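Glycoside hydrolase family protein (PDB 6Q2F) probably releases terminal alpha-L-rhamnose from glycosides by hydrolysis, as an alpha-L-rhamnosidase. Local coordinates at residues 1044-1055 / 1130-1141. Numbering follows the deposited sequence.
Sequences GRSLWLDLGRVG and SGLIGPVRLIEE
Leu1049 CD1 touches both Leu1138 CD1, a tight 3.5 Å away, and Val1136 CG1 at 3.6 Å; its CG stands anti to the backbone N (chi1 -180°), which swings the branched end over the partner strand. On the same face Leu1132 CD1 reaches Leu1051 CB and Val1054 CG2. The strands run antiparallel, and the Trp1048–Ile1139 and Asp1050–Arg1137 pairs each close two backbone bonds. Farther along, Arg1053 O accepts from both Ile1133 N and Gly1134 N (3.0 Å each), a classic beta bulge. Between these paired stretches the strand is interrupted at Gly1052, where Asp1050 OD1 takes the Gly1052 N-H at 2.9 Å in an Asx turn; a water joins the same OD1 to the O of Pro1135, which follows a cis peptide bond. At the polar edge Arg1045 NE meets Glu1140 OE2 at 2.6 Å in a nearly straight salt bridge (164°), the oxygen lying in the guanidinium plane while the carboxylate is turned 42° from it. An alanine in place of Glu1140 would probably leave Arg1045 without this charged mate and strip Leu1047 CD1 of its contact with the glutamate CG. The pair forms the centre of a four-stranded antiparallel sheet in a beta-sandwich consistent with a galactose-binding-like domain, flanked by strands 983-987 and 1076-1078, with Leu1049, Leu1051, Val1054 and Leu1132 packing on strand 1086-1095 of the facing sheet.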
loop_
_atom_site.group_PDB
_atom_site.type_symbol
_atom_site.label_atom_id
_atom_site.label_comp_id
_atom_site.label_asym_id
_atom_site.label_seq_id
_atom_site.Cartn_x
_atom_site.Cartn_y
_atom_site.Cartn_z
ATOM N N GLY A 1044 -5.993 48.878 -2.422
ATOM C CA GLY A 1044 -5.841 48.742 -3.858
ATOM C C GLY A 1044 -4.413 48.603 -4.345
ATOM O O GLY A 1044 -4.205 48.335 -5.537
ATOM N N ARG A 1045 -3.427 48.786 -3.468
ATOM C CA ARG A 1045 -2.026 48.555 -3.787
ATOM C C ARG A 1045 -1.413 47.743 -2.658
ATOM O O ARG A 1045 -1.499 48.137 -1.491
ATOM C CB ARG A 1045 -1.266 49.877 -3.991
ATOM C CG ARG A 1045 0.096 49.705 -4.668
ATOM C CD ARG A 1045 0.676 51.026 -5.161
ATOM N NE ARG A 1045 1.357 51.766 -4.102
ATOM C CZ ARG A 1045 0.834 52.803 -3.453
ATOM N NH1 ARG A 1045 -0.384 53.235 -3.760
ATOM N NH2 ARG A 1045 1.536 53.412 -2.503
ATOM N N SER A 1046 -0.820 46.607 -2.994
ATOM C CA SER A 1046 -0.225 45.735 -1.995
ATOM C C SER A 1046 1.291 45.874 -2.009
ATOM O O SER A 1046 1.893 46.311 -2.993
ATOM C CB SER A 1046 -0.629 44.274 -2.226
ATOM O OG SER A 1046 -0.263 43.856 -3.528
ATOM N N LEU A 1047 1.894 45.500 -0.885
ATOM C CA LEU A 1047 3.340 45.534 -0.706
ATOM C C LEU A 1047 3.764 44.145 -0.265
ATOM O O LEU A 1047 3.295 43.655 0.769
ATOM C CB LEU A 1047 3.751 46.583 0.336
ATOM C CG LEU A 1047 5.234 46.732 0.697
ATOM C CD1 LEU A 1047 6.045 47.091 -0.538
ATOM C CD2 LEU A 1047 5.430 47.805 1.769
ATOM N N TRP A 1048 4.629 43.507 -1.047
ATOM C CA TRP A 1048 5.109 42.166 -0.742
ATOM C C TRP A 1048 6.549 42.227 -0.256
ATOM O O TRP A 1048 7.347 43.050 -0.728
ATOM C CB TRP A 1048 5.010 41.250 -1.961
ATOM C CG TRP A 1048 3.590 41.031 -2.414
ATOM C CD1 TRP A 1048 2.861 41.840 -3.244
ATOM C CD2 TRP A 1048 2.724 39.943 -2.051
ATOM N NE1 TRP A 1048 1.602 41.319 -3.421
ATOM C CE2 TRP A 1048 1.492 40.157 -2.702
ATOM C CE3 TRP A 1048 2.872 38.813 -1.241
ATOM C CZ2 TRP A 1048 0.409 39.282 -2.567
ATOM C CZ3 TRP A 1048 1.789 37.931 -1.109
ATOM C CH2 TRP A 1048 0.576 38.178 -1.769
ATOM N N LEU A 1049 6.857 41.376 0.715
ATOM C CA LEU A 1049 8.217 41.136 1.172
ATOM C C LEU A 1049 8.684 39.820 0.565
ATOM O O LEU A 1049 8.122 38.759 0.867
ATOM C CB LEU A 1049 8.280 41.070 2.696
ATOM C CG LEU A 1049 9.660 40.829 3.308
ATOM C CD1 LEU A 1049 10.486 42.098 3.232
ATOM C CD2 LEU A 1049 9.526 40.385 4.751
ATOM N N ASP A 1050 9.692 39.882 -0.299
ATOM C CA ASP A 1050 10.255 38.680 -0.894
ATOM C C ASP A 1050 11.586 38.398 -0.217
ATOM O O ASP A 1050 12.476 39.248 -0.226
ATOM C CB ASP A 1050 10.441 38.839 -2.402
ATOM C CG ASP A 1050 10.738 37.525 -3.079
ATOM O OD1 ASP A 1050 11.764 36.902 -2.731
ATOM O OD2 ASP A 1050 9.944 37.099 -3.939
ATOM N N LEU A 1051 11.717 37.211 0.370
ATOM C CA LEU A 1051 12.897 36.870 1.159
ATOM C C LEU A 1051 14.022 36.252 0.345
ATOM O O LEU A 1051 15.101 36.017 0.896
ATOM C CB LEU A 1051 12.536 35.893 2.277
ATOM C CG LEU A 1051 11.513 36.361 3.298
ATOM C CD1 LEU A 1051 11.342 35.273 4.333
ATOM C CD2 LEU A 1051 11.965 37.661 3.952
ATOM N N GLY A 1052 13.806 35.970 -0.936
ATOM C CA GLY A 1052 14.846 35.290 -1.695
ATOM C C GLY A 1052 15.053 33.872 -1.189
ATOM O O GLY A 1052 14.103 33.166 -0.845
ATOM N N ARG A 1053 16.306 33.443 -1.143
ATOM C CA ARG A 1053 16.610 32.106 -0.656
ATOM C C ARG A 1053 16.509 32.092 0.861
ATOM O O ARG A 1053 17.024 32.992 1.531
ATOM C CB ARG A 1053 18.005 31.677 -1.109
ATOM C CG ARG A 1053 18.132 31.442 -2.613
ATOM C CD ARG A 1053 19.492 30.836 -2.935
ATOM N NE ARG A 1053 20.135 31.520 -4.055
ATOM C CZ ARG A 1053 20.382 30.970 -5.243
ATOM N NH1 ARG A 1053 20.068 29.702 -5.475
ATOM N NH2 ARG A 1053 20.964 31.691 -6.199
ATOM N N VAL A 1054 15.850 31.077 1.391
ATOM C CA VAL A 1054 15.645 30.902 2.811
ATOM C C VAL A 1054 15.892 29.457 3.181
ATOM O O VAL A 1054 15.367 28.587 2.572
ATOM C CB VAL A 1054 14.210 31.233 3.219
ATOM C CG1 VAL A 1054 13.980 30.951 4.684
ATOM C CG2 VAL A 1054 13.849 32.653 2.918
ATOM N N GLY A 1055 16.695 29.229 4.198
ATOM C CA GLY A 1055 16.986 27.899 4.666
ATOM C C GLY A 1055 16.512 27.727 6.086
ATOM O O GLY A 1055 17.197 28.097 6.975
ATOM N N SER A 1130 21.676 27.556 5.039
ATOM C CA SER A 1130 21.071 27.880 6.320
ATOM C C SER A 1130 20.841 29.384 6.459
ATOM O O SER A 1130 21.665 30.196 6.019
ATOM C CB SER A 1130 21.966 27.385 7.464
ATOM O OG SER A 1130 21.315 27.568 8.703
ATOM N N GLY A 1131 19.722 29.744 7.087
ATOM C CA GLY A 1131 19.431 31.115 7.462
ATOM C C GLY A 1131 18.717 31.905 6.387
ATOM O O GLY A 1131 18.143 31.369 5.425
ATOM N N LEU A 1132 18.740 33.224 6.582
ATOM C CA LEU A 1132 18.127 34.177 5.658
ATOM C C LEU A 1132 19.184 34.549 4.625
ATOM O O LEU A 1132 20.045 35.390 4.881
ATOM C CB LEU A 1132 17.629 35.413 6.403
ATOM C CG LEU A 1132 16.927 36.499 5.557
ATOM C CD1 LEU A 1132 15.767 35.906 4.742
ATOM C CD2 LEU A 1132 16.412 37.624 6.428
ATOM N N ILE A 1133 19.130 33.917 3.457
ATOM C CA ILE A 1133 20.158 34.143 2.451
ATOM C C ILE A 1133 19.821 35.340 1.552
ATOM O O ILE A 1133 20.719 36.054 1.109
ATOM C CB ILE A 1133 20.352 32.850 1.645
ATOM C CG1 ILE A 1133 20.910 31.746 2.547
ATOM C CG2 ILE A 1133 21.247 33.077 0.434
ATOM C CD1 ILE A 1133 20.805 30.355 1.947
ATOM N N GLY A 1134 18.544 35.572 1.270
ATOM C CA GLY A 1134 18.144 36.683 0.429
ATOM C C GLY A 1134 18.368 36.532 -1.068
ATOM O O GLY A 1134 18.538 35.419 -1.575
ATOM N N PRO A 1135 18.354 37.663 -1.799
ATOM C CA PRO A 1135 18.159 39.010 -1.252
ATOM C C PRO A 1135 16.720 39.252 -0.785
ATOM O O PRO A 1135 15.777 38.611 -1.276
ATOM C CB PRO A 1135 18.514 39.916 -2.434
ATOM C CG PRO A 1135 18.092 39.114 -3.630
ATOM C CD PRO A 1135 18.329 37.657 -3.271
ATOM N N VAL A 1136 16.566 40.143 0.188
ATOM C CA VAL A 1136 15.265 40.501 0.736
ATOM C C VAL A 1136 14.803 41.771 0.036
ATOM O O VAL A 1136 15.490 42.802 0.086
ATOM C CB VAL A 1136 15.330 40.699 2.258
ATOM C CG1 VAL A 1136 13.942 41.024 2.797
ATOM C CG2 VAL A 1136 15.910 39.451 2.953
ATOM N N ARG A 1137 13.637 41.707 -0.607
ATOM C CA ARG A 1137 13.163 42.799 -1.445
ATOM C C ARG A 1137 11.736 43.181 -1.086
ATOM O O ARG A 1137 10.917 42.324 -0.729
ATOM C CB ARG A 1137 13.230 42.429 -2.923
ATOM C CG ARG A 1137 14.605 42.038 -3.390
ATOM C CD ARG A 1137 14.576 41.794 -4.873
ATOM N NE ARG A 1137 13.552 40.821 -5.202
ATOM C CZ ARG A 1137 13.169 40.534 -6.438
ATOM N NH1 ARG A 1137 13.740 41.155 -7.463
ATOM N NH2 ARG A 1137 12.223 39.628 -6.643
ATOM N N LEU A 1138 11.460 44.476 -1.160
ATOM C CA LEU A 1138 10.104 44.997 -1.098
ATOM C C LEU A 1138 9.606 45.175 -2.520
ATOM O O LEU A 1138 10.315 45.724 -3.370
ATOM C CB LEU A 1138 10.054 46.336 -0.360
ATOM C CG LEU A 1138 9.925 46.336 1.166
ATOM C CD1 LEU A 1138 10.725 45.231 1.780
ATOM C CD2 LEU A 1138 10.383 47.668 1.720
ATOM N N ILE A 1139 8.384 44.707 -2.777
ATOM C CA ILE A 1139 7.827 44.664 -4.123
ATOM C C ILE A 1139 6.398 45.195 -4.098
ATOM O O ILE A 1139 5.560 44.704 -3.331
ATOM C CB ILE A 1139 7.858 43.234 -4.690
ATOM C CG1 ILE A 1139 9.296 42.720 -4.810
ATOM C CG2 ILE A 1139 7.174 43.196 -6.041
ATOM C CD1 ILE A 1139 9.341 41.228 -5.177
ATOM N N GLU A 1140 6.108 46.150 -4.961
ATOM C CA GLU A 1140 4.783 46.708 -5.076
ATOM C C GLU A 1140 4.060 46.233 -6.325
ATOM O O GLU A 1140 4.663 45.973 -7.334
ATOM C CB GLU A 1140 4.857 48.228 -5.114
ATOM C CG GLU A 1140 5.047 48.865 -3.756
ATOM C CD GLU A 1140 4.958 50.383 -3.745
ATOM O OE1 GLU A 1140 6.019 51.028 -3.583
ATOM O OE2 GLU A 1140 3.844 50.916 -3.889
ATOM N N GLU A 1141 2.746 46.134 -6.241
ATOM C CA GLU A 1141 1.911 45.760 -7.383
ATOM C C GLU A 1141 1.478 46.988 -8.182
ATOM O O GLU A 1141 2.092 47.348 -9.190
ATOM C CB GLU A 1141 0.675 44.994 -6.920
ATOM C CG GLU A 1141 -0.353 45.869 -6.205
ATOM C CD GLU A 1141 -1.658 45.129 -5.916
ATOM O OE1 GLU A 1141 -1.929 44.109 -6.588
ATOM O OE2 GLU A 1141 -2.414 45.559 -5.014
HETATM O O HOH W 1 13.905 38.525 -3.106
#